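Local coordinates for protein fructose-bisphosphate aldolase class I (Thermoproteus tenax, PDB 1W8S) that belongs to the DeoC/LacD family of aldolases and adopts a TIM-barrel fold, with 1,6-di-O-phosphono-beta-D-fructofuranose held in its pocket, at residues I27-G30 and P31-M35; M123-E126 and L127-K131. The protein carries 2 engineered substitutions. All blocks are in the same frame, centred on the assembly; numbering follows the deposited sequence. Where two conformers were deposited one is given.

Contact 1: residues I27-G30 and P31-M35; sequences IEHG and PADFM. With FBP (1,6-di-O-phosphono-beta-D-fructofuranose), chain O.
Between His29, just past the end of helix 25-28, and Asp33, in the 3-10 turn 31-34, the chain bends at Gly30, whose positive phi (87°) breaks the helical path, and the turn closes with Phe34 N bonded to Pro31 O at 2.9 Å. The bend brings the Asp33 carboxylate to the edge of the His29 ring. His29 ND1 donates to Asp33 OD2 over 2.7 Å; the oxygen lies almost in the ring plane and is met on its syn side, the carboxylate being turned 76° from the imidazole. His29, its CG turned beside the backbone N (chi1 -58°), presents NE2 to the ligand, where it gives FBP O5P a nearly straight bond of 2.8 Å. The imidazole is thus gripped at both nitrogens and fixed in rotation, an arrangement consistent with Asp33, in the second shell, orienting the histidine that holds the FBP phosphate. A water bridges the turn, its oxygen 2.8 Å from His29 O and 3.0 Å from Ala32 N. Glu28 CG lies 3.6 Å from FBP O4. Pro31 lies on Val193 of the second subunit. The loop after helix 25-28 packs against helix 232-235, where Arg232 and Trp235 touch Asp33 and Trp235 meets Phe34 edge-to-face.

Contact 2: residues M123-E126 and L127-K131; sequences MFEE and LARIK
Glu126 and Ile130, one turn apart on helix 120-137, are joined first by the backbone: Ile130 N donates to Glu126 O at 3.0 Å, and Leu127 N to Met123 O at 2.8 Å, both regular i to i+4 bonds. Ala128 N bonds Phe124 O at 3.1 Å.

Electrostatics come next. Glu125 and Arg129 run alongside each other, pointing the same way, and form a long salt bridge, Glu125 OE2 to Arg129 NH1 at 3.5 Å. The bond is straight (172°) but weak; the carboxylate meets the edge of the guanidinium with the two planes 83° apart. A bend at chi3 (-76°) folds the arginine back along the helix, bringing Glu125 O and Glu126 CA over one face of the guanidinium, toward its rim. Glu126 sends its carboxylate elsewhere: OE1 is hydrogen-bonded to Tyr111 OH and Ala94 N.

Apolar contact is made where Glu126 CG touches Ile130 CD1 at 3.8 Å, the two side chains crossing at an angle.

Phe124, Glu125 and Ala128 meet Gly81, Val93 and Ala94 of the third subunit, and Lys131 makes a salt bridge to Glu66 of the third subunit. Leu127 and Ile130 turn to the barrel as part of the helix of this beta-alpha-beta unit, packing on Tyr111 of strand 108-113 and Leu141 of strand 141-145.

In the fold
Contact 1 comes first along the chain, in the connection between strand 18-22 and strand 57-60, and contact 2 follows on the helix between strands 108-113 and 141-145. Their centres lie 27 Å apart, their nearest atoms about 9 Å, and they do not touch. Both flank the same barrel sheet, in which strand 18-22 pairs with 57-60, then 75-81, then 108-113. Contact 1 lies at the ligand pocket, whereas contact 2 is part of the outer helical layer, the side chain of Met123 about 13 Å from FBP. Each also borders a different neighbouring subunit, the second for contact 1 and the third for contact 2, so the chain next to the pocket and the outer helix each take part in assembly contacts.

Contact 1: residues I27-G30 and P31-M35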
loop_
_atom_site.group_PDB
_atom_site.type_symbol
_atom_site.label_atom_id
_atom_site.label_comp_id
_atom_site.label_asym_id
_atom_site.label_seq_id
_atom_site.Cartn_x
_atom_site.Cartn_y
_atom_site.Cartn_z
ATOM N N ILE E 27 -14.428 -20.572 -6.249
ATOM C CA ILE E 27 -13.317 -19.640 -6.372
ATOM C C ILE E 27 -11.997 -20.283 -5.937
ATOM O O ILE E 27 -11.043 -20.238 -6.672
ATOM C CB ILE E 27 -13.600 -18.266 -5.670
ATOM C CG1 ILE E 27 -12.488 -17.253 -6.073
ATOM C CG2 ILE E 27 -13.619 -18.404 -4.209
ATOM C CD1 ILE E 27 -12.707 -15.818 -5.646
ATOM N N GLU E 28 -11.980 -20.978 -4.802
ATOM C CA GLU E 28 -10.715 -21.549 -4.263
ATOM C C GLU E 28 -10.103 -22.584 -5.185
ATOM O O GLU E 28 -8.867 -22.625 -5.378
ATOM C CB GLU E 28 -10.953 -22.153 -2.863
ATOM C CG GLU E 28 -11.293 -21.114 -1.790
ATOM C CD GLU E 28 -10.147 -20.187 -1.433
ATOM O OE1 GLU E 28 -8.966 -20.574 -1.576
ATOM O OE2 GLU E 28 -10.438 -19.042 -1.015
ATOM N N HIS E 29 -10.944 -23.452 -5.762
ATOM C CA HIS E 29 -10.465 -24.536 -6.635
ATOM C C HIS E 29 -10.993 -24.474 -8.060
ATOM O O HIS E 29 -10.442 -25.079 -8.969
ATOM C CB HIS E 29 -10.898 -25.897 -6.080
ATOM C CG HIS E 29 -10.418 -26.147 -4.695
ATOM N ND1 HIS E 29 -11.081 -26.979 -3.821
ATOM C CD2 HIS E 29 -9.336 -25.683 -4.032
ATOM C CE1 HIS E 29 -10.434 -27.009 -2.669
ATOM N NE2 HIS E 29 -9.376 -26.226 -2.767
ATOM N N GLY E 30 -12.106 -23.798 -8.253
ATOM C CA GLY E 30 -12.687 -23.730 -9.567
ATOM C C GLY E 30 -13.600 -24.913 -9.773
ATOM O O GLY E 30 -13.663 -25.820 -8.923
ATOM N N PRO E 31 -14.331 -24.900 -10.881
ATOM C CA PRO E 31 -15.403 -25.862 -11.086
ATOM C C PRO E 31 -14.988 -27.273 -11.496
ATOM O O PRO E 31 -15.887 -28.076 -11.655
ATOM C CB PRO E 31 -16.291 -25.189 -12.137
ATOM C CG PRO E 31 -15.400 -24.266 -12.886
ATOM C CD PRO E 31 -14.304 -23.878 -11.936
ATOM N N ALA E 32 -13.702 -27.576 -11.604
ATOM C CA ALA E 32 -13.274 -28.951 -11.807
ATOM C C ALA E 32 -13.750 -29.871 -10.639
ATOM O O ALA E 32 -14.078 -31.017 -10.871
ATOM C CB ALA E 32 -11.753 -29.025 -12.007
ATOM N N ASP E 33 -13.862 -29.303 -9.437
ATOM C CA ASP E 33 -14.440 -29.957 -8.231
ATOM C C ASP E 33 -15.857 -30.481 -8.504
ATOM O O ASP E 33 -16.290 -31.416 -7.841
ATOM C CB ASP E 33 -14.497 -28.949 -7.034
ATOM C CG ASP E 33 -13.203 -28.937 -6.145
ATOM O OD1 ASP E 33 -12.198 -29.625 -6.473
ATOM O OD2 ASP E 33 -13.122 -28.290 -5.080
ATOM N N PHE E 34 -16.565 -29.886 -9.468
ATOM C CA PHE E 34 -17.986 -30.157 -9.698
ATOM C C PHE E 34 -18.303 -31.198 -10.764
ATOM O O PHE E 34 -19.462 -31.537 -10.916
ATOM C CB PHE E 34 -18.738 -28.870 -10.085
ATOM C CG PHE E 34 -18.607 -27.747 -9.085
ATOM C CD1 PHE E 34 -18.519 -27.998 -7.721
ATOM C CD2 PHE E 34 -18.587 -26.421 -9.527
ATOM C CE1 PHE E 34 -18.402 -26.937 -6.798
ATOM C CE2 PHE E 34 -18.480 -25.354 -8.611
ATOM C CZ PHE E 34 -18.367 -25.621 -7.255
ATOM N N MET E 35 -17.309 -31.669 -11.518
ATOM C CA MET E 35 -17.545 -32.648 -12.602
ATOM C C MET E 35 -18.022 -34.028 -12.095
ATOM O O MET E 35 -18.858 -34.681 -12.736
ATOM C CB MET E 35 -16.282 -32.829 -13.464
ATOM C CG MET E 35 -15.857 -31.551 -14.219
ATOM S SD MET E 35 -15.664 -31.793 -16.009
ATOM C CE MET E 35 -17.390 -32.068 -16.521
HETATM P P1 FBP O . -13.616 -29.433 1.895
HETATM O O1P FBP O . -14.016 -29.717 0.500
HETATM O O2P FBP O . -14.287 -30.332 2.976
HETATM O O3P FBP O . -12.104 -29.520 2.130
HETATM O O1 FBP O . -14.086 -27.939 2.196
HETATM C C1 FBP O . -13.750 -27.300 3.408
HETATM C C2 FBP O . -12.744 -26.176 3.120
HETATM O O2 FBP O . -12.327 -25.558 4.358
HETATM C C3 FBP O . -13.274 -25.092 2.171
HETATM O O3 FBP O . -14.139 -24.141 2.771
HETATM C C4 FBP O . -11.962 -24.487 1.672
HETATM O O4 FBP O . -12.045 -23.807 0.431
HETATM C C5 FBP O . -11.096 -25.729 1.524
HETATM O O5 FBP O . -11.560 -26.678 2.500
HETATM C C6 FBP O . -9.626 -25.385 1.730
HETATM O O6 FBP O . -8.865 -26.579 1.685
HETATM P P2 FBP O . -7.635 -26.747 0.647
HETATM O O4P FBP O . -7.648 -28.190 0.199
HETATM O O5P FBP O . -7.777 -25.730 -0.487
HETATM O O6P FBP O . -6.289 -26.598 1.379
HETATM O O HOH W 1 -11.175 -26.008 -11.469
#

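Contact 2: residues M123-E126 and L127-K131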
loop_
_atom_site.group_PDB
_atom_site.type_symbol
_atom_site.label_atom_id
_atom_site.label_comp_id
_atom_site.label_asym_id
_atom_site.label_seq_id
_atom_site.Cartn_x
_atom_site.Cartn_y
_atom_site.Cartn_z
ATOM N N MET E 123 -2.836 -10.408 5.485
ATOM C CA MET E 123 -4.032 -11.016 6.001
ATOM C C MET E 123 -4.269 -10.669 7.471
ATOM O O MET E 123 -5.380 -10.374 7.820
ATOM C CB MET E 123 -4.055 -12.525 5.746
ATOM C CG MET E 123 -4.177 -12.845 4.254
ATOM S SD MET E 123 -3.707 -14.549 3.876
ATOM C CE MET E 123 -1.936 -14.477 4.004
ATOM N N PHE E 124 -3.224 -10.616 8.307
ATOM C CA PHE E 124 -3.403 -10.197 9.698
ATOM C C PHE E 124 -3.898 -8.736 9.755
ATOM O O PHE E 124 -4.806 -8.404 10.516
ATOM C CB PHE E 124 -2.101 -10.333 10.487
ATOM C CG PHE E 124 -1.651 -11.771 10.730
ATOM C CD1 PHE E 124 -2.382 -12.874 10.292
ATOM C CD2 PHE E 124 -0.487 -12.000 11.437
ATOM C CE1 PHE E 124 -1.927 -14.174 10.534
ATOM C CE2 PHE E 124 -0.054 -13.283 11.703
ATOM C CZ PHE E 124 -0.771 -14.371 11.237
ATOM N N GLU E 125 -3.337 -7.864 8.928
ATOM C CA GLU E 125 -3.798 -6.484 8.851
ATOM C C GLU E 125 -5.299 -6.340 8.493
ATOM O O GLU E 125 -6.071 -5.599 9.150
ATOM C CB GLU E 125 -2.906 -5.719 7.869
ATOM C CG GLU E 125 -3.346 -4.312 7.580
ATOM C CD GLU E 125 -2.375 -3.551 6.679
ATOM O OE1 GLU E 125 -1.241 -4.045 6.399
ATOM O OE2 GLU E 125 -2.780 -2.432 6.271
ATOM N N GLU E 126 -5.723 -7.043 7.451
ATOM C CA GLU E 126 -7.114 -7.027 7.038
ATOM C C GLU E 126 -8.033 -7.688 8.051
ATOM O O GLU E 126 -9.117 -7.156 8.397
ATOM C CB GLU E 126 -7.261 -7.687 5.687
ATOM C CG GLU E 126 -8.653 -7.560 5.122
ATOM C CD GLU E 126 -8.630 -7.837 3.637
ATOM O OE1 GLU E 126 -8.379 -9.016 3.294
ATOM O OE2 GLU E 126 -8.820 -6.892 2.834
ATOM N N LEU E 127 -7.606 -8.824 8.584
ATOM C CA LEU E 127 -8.380 -9.492 9.597
ATOM C C LEU E 127 -8.673 -8.573 10.777
ATOM O O LEU E 127 -9.743 -8.638 11.367
ATOM C CB LEU E 127 -7.660 -10.749 10.063
ATOM C CG LEU E 127 -8.396 -11.630 11.056
ATOM C CD1 LEU E 127 -9.782 -11.967 10.519
ATOM C CD2 LEU E 127 -7.611 -12.880 11.338
ATOM N N ALA E 128 -7.743 -7.706 11.120
ATOM C CA ALA E 128 -7.953 -6.773 12.219
ATOM C C ALA E 128 -9.162 -5.897 11.965
ATOM O O ALA E 128 -9.926 -5.627 12.880
ATOM C CB ALA E 128 -6.762 -5.892 12.424
ATOM N N ARG E 129 -9.321 -5.473 10.724
ATOM C CA ARG E 129 -10.456 -4.634 10.373
ATOM C C ARG E 129 -11.747 -5.447 10.338
ATOM O O ARG E 129 -12.825 -4.963 10.745
ATOM C CB ARG E 129 -10.214 -3.937 9.023
ATOM C CG ARG E 129 -9.006 -2.960 9.042
ATOM C CD ARG E 129 -8.929 -2.049 7.796
ATOM N NE ARG E 129 -8.422 -2.781 6.634
ATOM C CZ ARG E 129 -7.135 -2.904 6.286
ATOM N NH1 ARG E 129 -6.172 -2.333 7.007
ATOM N NH2 ARG E 129 -6.803 -3.619 5.197
ATOM N N ILE E 130 -11.655 -6.672 9.849
ATOM C CA ILE E 130 -12.803 -7.543 9.759
ATOM C C ILE E 130 -13.287 -7.953 11.176
ATOM O O ILE E 130 -14.484 -7.902 11.475
ATOM C CB ILE E 130 -12.464 -8.731 8.903
ATOM C CG1 ILE E 130 -12.424 -8.312 7.415
ATOM C CG2 ILE E 130 -13.418 -9.869 9.170
ATOM C CD1 ILE E 130 -11.693 -9.263 6.656
ATOM N N LYS E 131 -12.355 -8.292 12.054
ATOM C CA LYS E 131 -12.657 -8.570 13.463
ATOM C C LYS E 131 -13.381 -7.392 14.166
ATOM O O LYS E 131 -14.429 -7.576 14.787
ATOM C CB LYS E 131 -11.366 -8.928 14.208
ATOM C CG LYS E 131 -11.489 -9.091 15.737
ATOM C CD LYS E 131 -12.513 -10.106 16.172
ATOM C CE LYS E 131 -12.522 -10.240 17.726
ATOM N NZ LYS E 131 -13.496 -11.277 18.263
#